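PDB 4MF7: glutathione S-transferase enzyme with thioredoxin-like domain from Bradyrhizobium sp., which probably catalyses the conjugation of glutathione to electrophilic substrates, as a dimeric enzyme of the glutathione transferase family. Local coordinates for residues P82-L87 and G91-I96; A114-L119 and Q139-Q144; G184-R189 and Q194-A199; G210-L215 and T231-W236. All blocks are in the same frame, centred on the assembly; numbering follows the deposited sequence.

Contact 1 (P82-L87 and G91-I96); sequences PEFLSL and GKIPAI
F84 reaches from helix 82-87 into the bend of the chain at G91-I93, its CB pointing toward that segment. CG stands anti to the backbone N (chi1 -171°), which carries the ring away from the helix. Along the ring, CD2 passes 4.2 Å from G91 CA and CE2 lies 3.8 Å from G91 C. At the far end CZ comes to 3.3 Å from K92 O, the oxygen sitting at the ring edge and in its plane, where the aromatic C-H groups face the carbonyl. The same CZ is 3.7 Å from I93 CG2, the methyl branch approaching obliquely while the two side chains cross at about a right angle. This is the thioredoxin-like half of a glutathione transferase: the cis peptide bond before P94 leads into strand 95-98, as in the cis-proline loop of the thioredoxin fold, which in relatives borders the glutathione site. Cutting F84 back to an alanine removes the ring, which is likely to open a gap beside I93 and leave K92 O with N88 ND2 but no aromatic edge. L85 CD2 rests 3.8 Å from G91 CA. Farther along, L87 puts CD2 3.6 Å from A95 CB and CD1 3.9 Å from I96 O. Y46 of strand 43-47 and I31 of helix 31-34 touch both F84 and L87.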
loop_
_atom_site.group_PDB
_atom_site.type_symbol
_atom_site.label_atom_id
_atom_site.label_comp_id
_atom_site.label_asym_id
_atom_site.label_seq_id
_atom_site.Cartn_x
_atom_site.Cartn_y
_atom_site.Cartn_z
ATOM N N PRO A 82 -4.551 11.833 -22.259
ATOM C CA PRO A 82 -3.624 12.750 -21.566
ATOM C C PRO A 82 -4.273 13.475 -20.363
ATOM O O PRO A 82 -3.599 13.849 -19.409
ATOM C CB PRO A 82 -3.195 13.742 -22.660
ATOM C CG PRO A 82 -3.881 13.322 -23.921
ATOM C CD PRO A 82 -4.494 11.975 -23.723
ATOM N N GLU A 83 -5.585 13.642 -20.394
ATOM C CA GLU A 83 -6.265 14.333 -19.300
ATOM C C GLU A 83 -6.253 13.478 -18.014
ATOM O O GLU A 83 -5.940 13.979 -16.938
ATOM C CB GLU A 83 -7.694 14.703 -19.718
ATOM C CG GLU A 83 -7.738 15.760 -20.831
ATOM C CD GLU A 83 -7.485 15.200 -22.220
ATOM O OE1 GLU A 83 -7.073 15.989 -23.092
ATOM O OE2 GLU A 83 -7.702 13.983 -22.448
ATOM N N PHE A 84 -6.570 12.195 -18.140
ATOM C CA PHE A 84 -6.528 11.329 -16.958
ATOM C C PHE A 84 -5.098 11.168 -16.455
ATOM O O PHE A 84 -4.825 11.318 -15.256
ATOM C CB PHE A 84 -7.133 9.952 -17.189
ATOM C CG PHE A 84 -7.259 9.168 -15.907
ATOM C CD1 PHE A 84 -8.315 9.402 -15.061
ATOM C CD2 PHE A 84 -6.279 8.257 -15.508
ATOM C CE1 PHE A 84 -8.441 8.715 -13.860
ATOM C CE2 PHE A 84 -6.384 7.585 -14.287
ATOM C CZ PHE A 84 -7.469 7.811 -13.458
ATOM N N LEU A 85 -4.173 10.891 -17.374
ATOM C CA LEU A 85 -2.766 10.667 -16.977
ATOM C C LEU A 85 -2.138 11.884 -16.332
ATOM O O LEU A 85 -1.175 11.760 -15.565
ATOM C CB LEU A 85 -1.924 10.209 -18.175
ATOM C CG LEU A 85 -2.311 8.901 -18.848
ATOM C CD1 LEU A 85 -1.513 8.741 -20.150
ATOM C CD2 LEU A 85 -2.098 7.713 -17.909
ATOM N N SER A 86 -2.682 13.066 -16.609
ATOM C CA SER A 86 -2.163 14.290 -15.976
ATOM C C SER A 86 -2.369 14.265 -14.457
ATOM O O SER A 86 -1.617 14.895 -13.723
ATOM C CB SER A 86 -2.784 15.560 -16.588
ATOM O OG SER A 86 -4.087 15.835 -16.080
ATOM N N LEU A 87 -3.372 13.519 -13.988
ATOM C CA LEU A 87 -3.593 13.338 -12.551
ATOM C C LEU A 87 -2.906 12.090 -11.988
ATOM O O LEU A 87 -2.245 12.157 -10.938
ATOM C CB LEU A 87 -5.089 13.275 -12.247
ATOM C CG LEU A 87 -5.515 13.090 -10.792
ATOM C CD1 LEU A 87 -4.933 14.135 -9.864
ATOM C CD2 LEU A 87 -7.031 13.063 -10.690
ATOM N N GLY A 91 -2.257 5.615 -14.662
ATOM C CA GLY A 91 -3.449 5.185 -15.380
ATOM C C GLY A 91 -4.423 4.311 -14.603
ATOM O O GLY A 91 -5.217 3.560 -15.194
ATOM N N LYS A 92 -4.398 4.420 -13.274
ATOM C CA LYS A 92 -5.294 3.637 -12.443
ATOM C C LYS A 92 -6.281 4.502 -11.693
ATOM O O LYS A 92 -6.002 5.646 -11.378
ATOM C CB LYS A 92 -4.506 2.816 -11.433
ATOM C CG LYS A 92 -3.652 1.721 -12.074
ATOM C CD LYS A 92 -2.732 1.081 -11.047
ATOM C CE LYS A 92 -1.831 0.028 -11.682
ATOM N NZ LYS A 92 -0.955 -0.641 -10.678
ATOM N N ILE A 93 -7.417 3.910 -11.385
ATOM C CA ILE A 93 -8.401 4.515 -10.479
ATOM C C ILE A 93 -8.290 3.825 -9.123
ATOM O O ILE A 93 -7.725 2.725 -9.021
ATOM C CB ILE A 93 -9.842 4.403 -11.075
ATOM C CG1 ILE A 93 -10.239 2.952 -11.403
ATOM C CG2 ILE A 93 -9.968 5.302 -12.305
ATOM C CD1 ILE A 93 -10.877 2.214 -10.256
ATOM N N PRO A 94 -8.790 4.464 -8.053
ATOM C CA PRO A 94 -9.366 5.813 -8.000
ATOM C C PRO A 94 -8.313 6.911 -7.878
ATOM O O PRO A 94 -7.177 6.655 -7.456
ATOM C CB PRO A 94 -10.217 5.769 -6.732
ATOM C CG PRO A 94 -9.541 4.767 -5.844
ATOM C CD PRO A 94 -8.828 3.793 -6.744
ATOM N N ALA A 95 -8.697 8.123 -8.256
ATOM C CA ALA A 95 -7.908 9.328 -8.000
ATOM C C ALA A 95 -8.871 10.402 -7.533
ATOM O O ALA A 95 -10.035 10.357 -7.884
ATOM C CB ALA A 95 -7.171 9.781 -9.231
ATOM N N ILE A 96 -8.387 11.326 -6.720
ATOM C CA ILE A 96 -9.169 12.493 -6.296
ATOM C C ILE A 96 -8.415 13.809 -6.521
ATOM O O ILE A 96 -7.167 13.839 -6.653
ATOM C CB ILE A 96 -9.604 12.404 -4.825
ATOM C CG1 ILE A 96 -8.394 12.476 -3.886
ATOM C CG2 ILE A 96 -10.469 11.199 -4.538
ATOM C CD1 ILE A 96 -8.693 12.776 -2.441
#

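Contact 2 (A114-L119 and Q139-Q144); sequences AILQYL and QWLHFQ
L141 divides its two methyl groups between neighbouring residues of helix 112-123: CD2 meets L116 CD1 at 3.8 Å, and CD1 meets Q117 CG at 3.8 Å. The first pair is purely apolar, methyl against methyl, with the leucine side chains crossing obliquely. The second sets a methyl against the aliphatic part of a glutamine. Q117 has CG anti to its carbonyl carbon (chi1 -69°) and runs on extended, bringing its methylene beside L141 although its CB does not point that way. Polar bonds lie beside these pairs: H142 NE2 bonds E111 OE2, its ring stacking on H142 of the second subunit, and E111 OE1 accepts from A114 N near the start of helix 112-123. The contact thus joins the last helix of the thioredoxin-like domain to the chain leaving helix 131-138, part of the domain interface of a glutathione transferase. L116 also packs on M59 of helix 53-63 and A207 of helix 203-215.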
loop_
_atom_site.group_PDB
_atom_site.type_symbol
_atom_site.label_atom_id
_atom_site.label_comp_id
_atom_site.label_asym_id
_atom_site.label_seq_id
_atom_site.Cartn_x
_atom_site.Cartn_y
_atom_site.Cartn_z
ATOM N N ALA A 114 -3.179 5.747 0.178
ATOM C CA ALA A 114 -2.821 7.144 0.429
ATOM C C ALA A 114 -4.107 7.991 0.586
ATOM O O ALA A 114 -4.229 8.801 1.493
ATOM C CB ALA A 114 -1.966 7.686 -0.699
ATOM N N ILE A 115 -5.092 7.727 -0.269
ATOM C CA ILE A 115 -6.325 8.510 -0.261
ATOM C C ILE A 115 -7.099 8.261 1.019
ATOM O O ILE A 115 -7.642 9.212 1.615
ATOM C CB ILE A 115 -7.201 8.267 -1.530
ATOM C CG1 ILE A 115 -6.548 8.820 -2.806
ATOM C CG2 ILE A 115 -8.587 8.933 -1.348
ATOM C CD1 ILE A 115 -7.110 8.238 -4.072
ATOM N N LEU A 116 -7.235 6.988 1.425
ATOM C CA LEU A 116 -7.926 6.631 2.642
ATOM C C LEU A 116 -7.262 7.269 3.842
ATOM O O LEU A 116 -7.930 7.822 4.693
ATOM C CB LEU A 116 -8.029 5.118 2.845
ATOM C CG LEU A 116 -8.953 4.311 1.922
ATOM C CD1 LEU A 116 -8.962 2.833 2.299
ATOM C CD2 LEU A 116 -10.350 4.863 1.949
ATOM N N GLN A 117 -5.937 7.223 3.900
ATOM C CA GLN A 117 -5.257 7.890 5.001
ATOM C C GLN A 117 -5.471 9.395 5.006
ATOM O O GLN A 117 -5.714 9.968 6.077
ATOM C CB GLN A 117 -3.760 7.622 4.974
ATOM C CG GLN A 117 -3.406 6.194 5.295
ATOM C CD GLN A 117 -1.902 6.015 5.412
ATOM O OE1 GLN A 117 -1.275 6.583 6.312
ATOM N NE2 GLN A 117 -1.323 5.238 4.518
ATOM N N TYR A 118 -5.338 10.017 3.843
ATOM C CA TYR A 118 -5.553 11.449 3.670
ATOM C C TYR A 118 -6.943 11.873 4.162
ATOM O O TYR A 118 -7.075 12.840 4.952
ATOM C CB TYR A 118 -5.376 11.870 2.218
ATOM C CG TYR A 118 -5.807 13.297 1.973
ATOM C CD1 TYR A 118 -5.032 14.351 2.415
ATOM C CD2 TYR A 118 -7.030 13.589 1.366
ATOM C CE1 TYR A 118 -5.432 15.653 2.236
ATOM C CE2 TYR A 118 -7.435 14.898 1.164
ATOM C CZ TYR A 118 -6.638 15.922 1.627
ATOM O OH TYR A 118 -7.003 17.235 1.448
ATOM N N LEU A 119 -7.966 11.152 3.711
ATOM C CA LEU A 119 -9.340 11.439 4.135
ATOM C C LEU A 119 -9.601 11.175 5.631
ATOM O O LEU A 119 -10.335 11.909 6.254
ATOM C CB LEU A 119 -10.353 10.697 3.248
ATOM C CG LEU A 119 -10.377 11.068 1.769
ATOM C CD1 LEU A 119 -11.331 10.165 1.029
ATOM C CD2 LEU A 119 -10.702 12.542 1.497
ATOM N N GLN A 139 -1.806 -1.607 8.096
ATOM C CA GLN A 139 -1.413 -2.894 7.549
ATOM C C GLN A 139 -2.474 -3.395 6.568
ATOM O O GLN A 139 -2.154 -4.069 5.620
ATOM C CB GLN A 139 -1.212 -3.935 8.633
ATOM C CG GLN A 139 -0.119 -3.616 9.658
ATOM C CD GLN A 139 -0.109 -4.572 10.824
ATOM O OE1 GLN A 139 0.952 -5.103 11.213
ATOM N NE2 GLN A 139 -1.291 -4.807 11.412
ATOM N N TRP A 140 -3.742 -3.065 6.832
ATOM C CA TRP A 140 -4.881 -3.618 6.080
ATOM C C TRP A 140 -5.236 -2.863 4.819
ATOM O O TRP A 140 -6.131 -3.284 4.118
ATOM C CB TRP A 140 -6.105 -3.697 7.001
ATOM C CG TRP A 140 -5.818 -4.590 8.124
ATOM C CD1 TRP A 140 -5.296 -4.242 9.369
ATOM C CD2 TRP A 140 -5.960 -6.002 8.136
ATOM N NE1 TRP A 140 -5.092 -5.364 10.114
ATOM C CE2 TRP A 140 -5.507 -6.457 9.393
ATOM C CE3 TRP A 140 -6.419 -6.940 7.195
ATOM C CZ2 TRP A 140 -5.506 -7.810 9.743
ATOM C CZ3 TRP A 140 -6.429 -8.297 7.552
ATOM C CH2 TRP A 140 -5.969 -8.711 8.817
ATOM N N LEU A 141 -4.527 -1.774 4.506
ATOM C CA LEU A 141 -4.838 -1.003 3.321
ATOM C C LEU A 141 -4.310 -1.650 2.054
ATOM O O LEU A 141 -4.693 -1.254 1.002
ATOM C CB LEU A 141 -4.329 0.426 3.414
ATOM C CG LEU A 141 -4.860 1.156 4.635
ATOM C CD1 LEU A 141 -4.226 2.531 4.667
ATOM C CD2 LEU A 141 -6.391 1.266 4.596
ATOM N N HIS A 142 -3.444 -2.647 2.195
ATOM C CA HIS A 142 -2.816 -3.345 1.081
ATOM C C HIS A 142 -2.757 -4.813 1.465
ATOM O O HIS A 142 -1.696 -5.419 1.557
ATOM C CB HIS A 142 -1.437 -2.742 0.813
ATOM C CG HIS A 142 -1.515 -1.295 0.447
ATOM N ND1 HIS A 142 -1.314 -0.285 1.360
ATOM C CD2 HIS A 142 -1.862 -0.693 -0.714
ATOM C CE1 HIS A 142 -1.484 0.879 0.763
ATOM N NE2 HIS A 142 -1.823 0.660 -0.496
ATOM N N PHE A 143 -3.947 -5.349 1.686
ATOM C CA PHE A 143 -4.140 -6.698 2.164
ATOM C C PHE A 143 -4.364 -7.544 0.945
ATOM O O PHE A 143 -3.534 -8.369 0.615
ATOM C CB PHE A 143 -5.342 -6.792 3.100
ATOM C CG PHE A 143 -5.689 -8.186 3.483
ATOM C CD1 PHE A 143 -4.757 -8.986 4.076
ATOM C CD2 PHE A 143 -6.925 -8.708 3.199
ATOM C CE1 PHE A 143 -5.052 -10.270 4.411
ATOM C CE2 PHE A 143 -7.227 -9.989 3.529
ATOM C CZ PHE A 143 -6.293 -10.772 4.141
ATOM N N GLN A 144 -5.478 -7.313 0.278
ATOM C CA GLN A 144 -5.742 -8.014 -0.942
ATOM C C GLN A 144 -4.943 -7.394 -2.057
ATOM O O GLN A 144 -4.384 -8.106 -2.866
ATOM C CB GLN A 144 -7.216 -7.992 -1.273
ATOM C CG GLN A 144 -7.737 -6.633 -1.654
ATOM C CD GLN A 144 -8.310 -5.906 -0.467
ATOM O OE1 GLN A 144 -7.906 -6.144 0.658
ATOM N NE2 GLN A 144 -9.252 -5.023 -0.715
#

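Contact 3 (G184-R189 and Q194-A199); sequences GVLEAR and QWIMDA
R189 holds the backbone carbonyl of I196 side-on with two nitrogens: NE donates to I196 O at 2.8 Å and NH2 to the same oxygen at 2.9 Å. The N-H...O angles, 145° and 134°, are bent because both donors share one acceptor, which lies near the guanidinium plane. The chain leaves CB with CG anti to the backbone N (chi1 179°) and folds at chi2, turning the NE/NH2 edge to the carbonyl. NH2 also lies 3.6 Å from M197 SD, obliquely to the guanidinium. D198 OD2, 4.2 Å from R189 NH2, lies well out of the guanidinium plane, so any attraction is probably electrostatic, with no N-H aimed at it; its salt bridge is to R193 NE. The arrangement ties helix 171-190 to the loop leading into helix 203-215, within the all-helical C-terminal domain of glutathione transferases. A leucine replacing R189 has no N-H to offer, and the corner at 196-199, its I196 O stripped of this two-pronged grip, would probably be less firmly held. One helical turn earlier, L186 CD1 touches I196 CD1 at 3.9 Å, the side chains crossing at about a right angle. Farther out, D205 OD1 accepts from I196 N, and W140 packs on L186, R189 and I196.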
loop_
_atom_site.group_PDB
_atom_site.type_symbol
_atom_site.label_atom_id
_atom_site.label_comp_id
_atom_site.label_asym_id
_atom_site.label_seq_id
_atom_site.Cartn_x
_atom_site.Cartn_y
_atom_site.Cartn_z
ATOM N N GLY A 184 -8.845 -16.738 4.727
ATOM C CA GLY A 184 -8.381 -17.436 5.949
ATOM C C GLY A 184 -7.680 -16.497 6.935
ATOM O O GLY A 184 -7.910 -16.564 8.144
ATOM N N VAL A 185 -6.865 -15.600 6.398
ATOM C CA VAL A 185 -6.239 -14.555 7.198
ATOM C C VAL A 185 -7.281 -13.658 7.841
ATOM O O VAL A 185 -7.235 -13.419 9.044
ATOM C CB VAL A 185 -5.244 -13.737 6.350
ATOM C CG1 VAL A 185 -4.724 -12.528 7.128
ATOM C CG2 VAL A 185 -4.090 -14.639 5.934
ATOM N N LEU A 186 -8.240 -13.192 7.050
ATOM C CA LEU A 186 -9.290 -12.334 7.564
ATOM C C LEU A 186 -10.138 -13.060 8.616
ATOM O O LEU A 186 -10.517 -12.490 9.641
ATOM C CB LEU A 186 -10.167 -11.832 6.410
ATOM C CG LEU A 186 -10.965 -10.550 6.520
ATOM C CD1 LEU A 186 -10.148 -9.375 7.026
ATOM C CD2 LEU A 186 -11.506 -10.242 5.127
ATOM N N GLU A 187 -10.429 -14.326 8.353
ATOM C CA GLU A 187 -11.207 -15.163 9.273
ATOM C C GLU A 187 -10.494 -15.250 10.657
ATOM O O GLU A 187 -11.119 -15.041 11.700
ATOM C CB GLU A 187 -11.359 -16.565 8.670
ATOM C CG GLU A 187 -12.189 -17.543 9.482
ATOM C CD GLU A 187 -13.673 -17.227 9.514
ATOM O OE1 GLU A 187 -14.422 -17.967 10.186
ATOM O OE2 GLU A 187 -14.125 -16.267 8.869
ATOM N N ALA A 188 -9.197 -15.485 10.618
ATOM C CA ALA A 188 -8.373 -15.552 11.836
ATOM C C ALA A 188 -8.373 -14.221 12.587
ATOM O O ALA A 188 -8.493 -14.204 13.814
ATOM C CB ALA A 188 -6.945 -15.993 11.497
ATOM N N ARG A 189 -8.266 -13.104 11.860
ATOM C CA ARG A 189 -8.315 -11.783 12.480
ATOM C C ARG A 189 -9.659 -11.483 13.108
ATOM O O ARG A 189 -9.708 -10.887 14.167
ATOM C CB ARG A 189 -7.972 -10.674 11.454
ATOM C CG ARG A 189 -8.023 -9.260 11.992
ATOM C CD ARG A 189 -6.931 -9.037 13.043
ATOM N NE ARG A 189 -7.060 -7.699 13.609
ATOM C CZ ARG A 189 -6.307 -7.214 14.581
ATOM N NH1 ARG A 189 -5.341 -7.959 15.090
ATOM N NH2 ARG A 189 -6.509 -5.980 15.032
ATOM N N GLN A 194 -15.514 -7.465 16.319
ATOM C CA GLN A 194 -16.579 -6.881 15.528
ATOM C C GLN A 194 -16.039 -6.387 14.168
ATOM O O GLN A 194 -16.588 -6.711 13.114
ATOM C CB GLN A 194 -17.213 -5.710 16.268
ATOM C CG GLN A 194 -18.364 -5.041 15.533
ATOM C CD GLN A 194 -19.045 -3.970 16.383
ATOM O OE1 GLN A 194 -18.498 -3.511 17.383
ATOM N NE2 GLN A 194 -20.234 -3.568 15.980
ATOM N N TRP A 195 -14.975 -5.598 14.230
ATOM C CA TRP A 195 -14.296 -5.056 13.025
ATOM C C TRP A 195 -12.830 -5.540 13.023
ATOM O O TRP A 195 -12.389 -6.161 13.974
ATOM C CB TRP A 195 -14.388 -3.530 13.036
ATOM C CG TRP A 195 -15.844 -3.000 13.075
ATOM C CD1 TRP A 195 -16.444 -2.311 14.109
ATOM C CD2 TRP A 195 -16.852 -3.139 12.056
ATOM N NE1 TRP A 195 -17.753 -2.001 13.771
ATOM C CE2 TRP A 195 -18.025 -2.515 12.530
ATOM C CE3 TRP A 195 -16.877 -3.748 10.797
ATOM C CZ2 TRP A 195 -19.202 -2.475 11.783
ATOM C CZ3 TRP A 195 -18.058 -3.698 10.057
ATOM C CH2 TRP A 195 -19.193 -3.059 10.554
ATOM N N ILE A 196 -12.080 -5.248 11.955
ATOM C CA ILE A 196 -10.695 -5.665 11.880
ATOM C C ILE A 196 -9.921 -5.125 13.100
ATOM O O ILE A 196 -9.075 -5.823 13.636
ATOM C CB ILE A 196 -10.065 -5.235 10.535
ATOM C CG1 ILE A 196 -10.628 -6.140 9.422
ATOM C CG2 ILE A 196 -8.544 -5.275 10.583
ATOM C CD1 ILE A 196 -10.398 -5.602 8.036
ATOM N N MET A 197 -10.249 -3.902 13.522
ATOM C CA MET A 197 -9.635 -3.268 14.692
ATOM C C MET A 197 -10.607 -3.268 15.891
ATOM O O MET A 197 -10.815 -2.249 16.563
ATOM C CB MET A 197 -9.167 -1.867 14.369
ATOM C CG MET A 197 -8.241 -1.772 13.171
ATOM S SD MET A 197 -6.790 -2.852 13.253
ATOM C CE MET A 197 -5.911 -2.177 14.688
ATOM N N ASP A 198 -11.189 -4.428 16.129
ATOM C CA ASP A 198 -12.025 -4.685 17.317
ATOM C C ASP A 198 -13.271 -3.845 17.291
ATOM O O ASP A 198 -14.068 -3.960 16.350
ATOM C CB ASP A 198 -11.200 -4.500 18.598
ATOM C CG ASP A 198 -10.176 -5.580 18.758
ATOM O OD1 ASP A 198 -10.511 -6.666 19.282
ATOM O OD2 ASP A 198 -9.036 -5.345 18.339
ATOM N N ALA A 199 -13.473 -3.008 18.315
ATOM C CA ALA A 199 -14.711 -2.242 18.418
ATOM C C ALA A 199 -14.764 -1.091 17.451
ATOM O O ALA A 199 -15.821 -0.533 17.217
ATOM C CB ALA A 199 -14.921 -1.738 19.854
#

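Contact 4 (G210-L215 and T231-W236); sequences GWVRNL and THVPAW
Across 210-215 and 231-236 the CA atoms come nearest at V212 and V233, 8.7 Å apart, with T231 at the N-cap position of the second helix. Both valines point their CB toward the other segment. V212 shares its branches between two partners: CG1 lies 4.0 Å from V233 CG1, and CG2 is 3.7 Å from W236 CZ3. CG1 is anti to the backbone N in each valine (chi1 -178° in V212), and these branches meet where the side chains cross. The second methyl of V212 comes to the indole at its edge, in the ring plane, nearest the CZ3 corner of the six-membered ring. W236 is anchored at its other end, where NE1 bonds D205 OD1, which probably fixes the plane of the ring. The small apolar seam lies in the C-terminal helical domain, between helix 203-215 and the start of helix 232-241. Helix 171-190 borders both: E187 accepts from the backbone N atoms of T231, H232 and V233, and L190 touches W236.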
loop_
_atom_site.group_PDB
_atom_site.type_symbol
_atom_site.label_atom_id
_atom_site.label_comp_id
_atom_site.label_asym_id
_atom_site.label_seq_id
_atom_site.Cartn_x
_atom_site.Cartn_y
_atom_site.Cartn_z
ATOM N N GLY A 210 -15.425 -4.170 0.182
ATOM C CA GLY A 210 -15.802 -4.233 -1.229
ATOM C C GLY A 210 -15.166 -5.405 -1.951
ATOM O O GLY A 210 -15.782 -6.077 -2.788
ATOM N N TRP A 211 -13.919 -5.662 -1.623
ATOM C CA TRP A 211 -13.193 -6.781 -2.205
ATOM C C TRP A 211 -13.862 -8.117 -1.881
ATOM O O TRP A 211 -14.078 -8.942 -2.766
ATOM C CB TRP A 211 -11.722 -6.802 -1.781
ATOM C CG TRP A 211 -11.072 -8.162 -1.982
ATOM C CD1 TRP A 211 -10.716 -8.741 -3.169
ATOM C CD2 TRP A 211 -10.732 -9.109 -0.958
ATOM N NE1 TRP A 211 -10.174 -9.986 -2.944
ATOM C CE2 TRP A 211 -10.178 -10.237 -1.597
ATOM C CE3 TRP A 211 -10.852 -9.111 0.438
ATOM C CZ2 TRP A 211 -9.739 -11.352 -0.888
ATOM C CZ3 TRP A 211 -10.416 -10.221 1.140
ATOM C CH2 TRP A 211 -9.870 -11.324 0.478
ATOM N N VAL A 212 -14.161 -8.351 -0.612
ATOM C CA VAL A 212 -14.867 -9.576 -0.227
ATOM C C VAL A 212 -16.257 -9.665 -0.893
ATOM O O VAL A 212 -16.635 -10.715 -1.433
ATOM C CB VAL A 212 -15.034 -9.696 1.301
ATOM C CG1 VAL A 212 -15.722 -11.010 1.644
ATOM C CG2 VAL A 212 -13.689 -9.611 2.013
ATOM N N ARG A 213 -17.015 -8.579 -0.842
ATOM C CA ARG A 213 -18.328 -8.501 -1.526
ATOM C C ARG A 213 -18.248 -8.934 -2.991
ATOM O O ARG A 213 -19.082 -9.715 -3.481
ATOM C CB ARG A 213 -18.921 -7.118 -1.371
ATOM C CG ARG A 213 -20.375 -7.014 -1.792
ATOM C CD ARG A 213 -20.478 -6.323 -3.130
ATOM N NE ARG A 213 -21.813 -5.778 -3.354
ATOM C CZ ARG A 213 -22.115 -4.950 -4.345
ATOM N NH1 ARG A 213 -21.171 -4.555 -5.198
ATOM N NH2 ARG A 213 -23.358 -4.505 -4.478
ATOM N N ASN A 214 -17.220 -8.467 -3.679
ATOM C CA ASN A 214 -17.031 -8.774 -5.095
ATOM C C ASN A 214 -16.539 -10.203 -5.339
ATOM O O ASN A 214 -16.882 -10.833 -6.347
ATOM C CB ASN A 214 -16.047 -7.775 -5.708
ATOM C CG ASN A 214 -15.878 -7.966 -7.201
ATOM O OD1 ASN A 214 -16.733 -7.567 -7.986
ATOM N ND2 ASN A 214 -14.777 -8.587 -7.600
ATOM N N LEU A 215 -15.735 -10.706 -4.409
ATOM C CA LEU A 215 -15.128 -12.043 -4.506
ATOM C C LEU A 215 -16.197 -13.122 -4.645
ATOM O O LEU A 215 -16.004 -14.106 -5.352
ATOM C CB LEU A 215 -14.291 -12.316 -3.258
ATOM C CG LEU A 215 -13.204 -13.368 -3.306
ATOM C CD1 LEU A 215 -11.981 -12.795 -4.002
ATOM C CD2 LEU A 215 -12.873 -13.771 -1.880
ATOM N N THR A 231 -17.010 -18.505 9.337
ATOM C CA THR A 231 -17.931 -17.989 10.357
ATOM C C THR A 231 -17.815 -16.475 10.538
ATOM O O THR A 231 -18.810 -15.740 10.482
ATOM C CB THR A 231 -17.714 -18.698 11.709
ATOM O OG1 THR A 231 -17.723 -20.115 11.495
ATOM C CG2 THR A 231 -18.798 -18.314 12.711
ATOM N N HIS A 232 -16.596 -16.020 10.721
ATOM C CA HIS A 232 -16.333 -14.643 11.125
ATOM C C HIS A 232 -16.375 -13.670 9.951
ATOM O O HIS A 232 -16.904 -12.596 10.103
ATOM C CB HIS A 232 -15.011 -14.584 11.894
ATOM C CG HIS A 232 -14.956 -15.610 12.984
ATOM N ND1 HIS A 232 -15.855 -15.619 14.026
ATOM C CD2 HIS A 232 -14.175 -16.703 13.144
ATOM C CE1 HIS A 232 -15.611 -16.663 14.802
ATOM N NE2 HIS A 232 -14.600 -17.337 14.289
ATOM N N VAL A 233 -15.826 -14.058 8.806
ATOM C CA VAL A 233 -15.911 -13.178 7.609
ATOM C C VAL A 233 -17.371 -12.914 7.182
ATOM O O VAL A 233 -17.755 -11.747 6.987
ATOM C CB VAL A 233 -15.030 -13.668 6.448
ATOM C CG1 VAL A 233 -15.143 -12.733 5.262
ATOM C CG2 VAL A 233 -13.561 -13.725 6.864
ATOM N N PRO A 234 -18.208 -13.967 7.076
ATOM C CA PRO A 234 -19.619 -13.739 6.693
ATOM C C PRO A 234 -20.366 -12.779 7.615
ATOM O O PRO A 234 -21.101 -11.904 7.148
ATOM C CB PRO A 234 -20.227 -15.156 6.721
ATOM C CG PRO A 234 -19.093 -16.054 6.456
ATOM C CD PRO A 234 -17.870 -15.397 7.067
ATOM N N ALA A 235 -20.152 -12.914 8.921
ATOM C CA ALA A 235 -20.801 -12.043 9.896
ATOM C C ALA A 235 -20.304 -10.592 9.794
ATOM O O ALA A 235 -21.081 -9.657 9.798
ATOM C CB ALA A 235 -20.580 -12.584 11.298
ATOM N N TRP A 236 -18.996 -10.419 9.672
ATOM C CA TRP A 236 -18.427 -9.100 9.486
ATOM C C TRP A 236 -18.922 -8.469 8.158
ATOM O O TRP A 236 -19.263 -7.293 8.127
ATOM C CB TRP A 236 -16.900 -9.204 9.517
ATOM C CG TRP A 236 -16.129 -8.067 8.964
ATOM C CD1 TRP A 236 -15.697 -6.968 9.615
ATOM C CD2 TRP A 236 -15.557 -8.010 7.633
ATOM N NE1 TRP A 236 -14.917 -6.184 8.769
ATOM C CE2 TRP A 236 -14.833 -6.807 7.546
ATOM C CE3 TRP A 236 -15.642 -8.846 6.504
ATOM C CZ2 TRP A 236 -14.165 -6.413 6.372
ATOM C CZ3 TRP A 236 -14.951 -8.471 5.332
ATOM C CH2 TRP A 236 -14.246 -7.246 5.287
#

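Contacts 2, 3 and 4 are buried, whereas contact 1 is only partly so and has an exposed residue, K92, at its margin. Contacts 1 and 2 meet where I115 packs on P94 and I96, so strand 95-98 lies between helix 82-87 and helix 112-123. Segment 139-144 continues from contact 2 to contact 3, where F143 meets V185. Contacts 3 and 4, centres 11 Å apart, share the helical domain. Contact 1 is about 17 Å from contact 3 between nearest atoms, across the chain's centre. Contact 2 rests on aliphatic branches; contact 4 sets a valine methyl at an indole edge, where contact 1 sets a carbonyl oxygen at a phenyl edge. Contact 3 alone has hydrogen bonds between its segments.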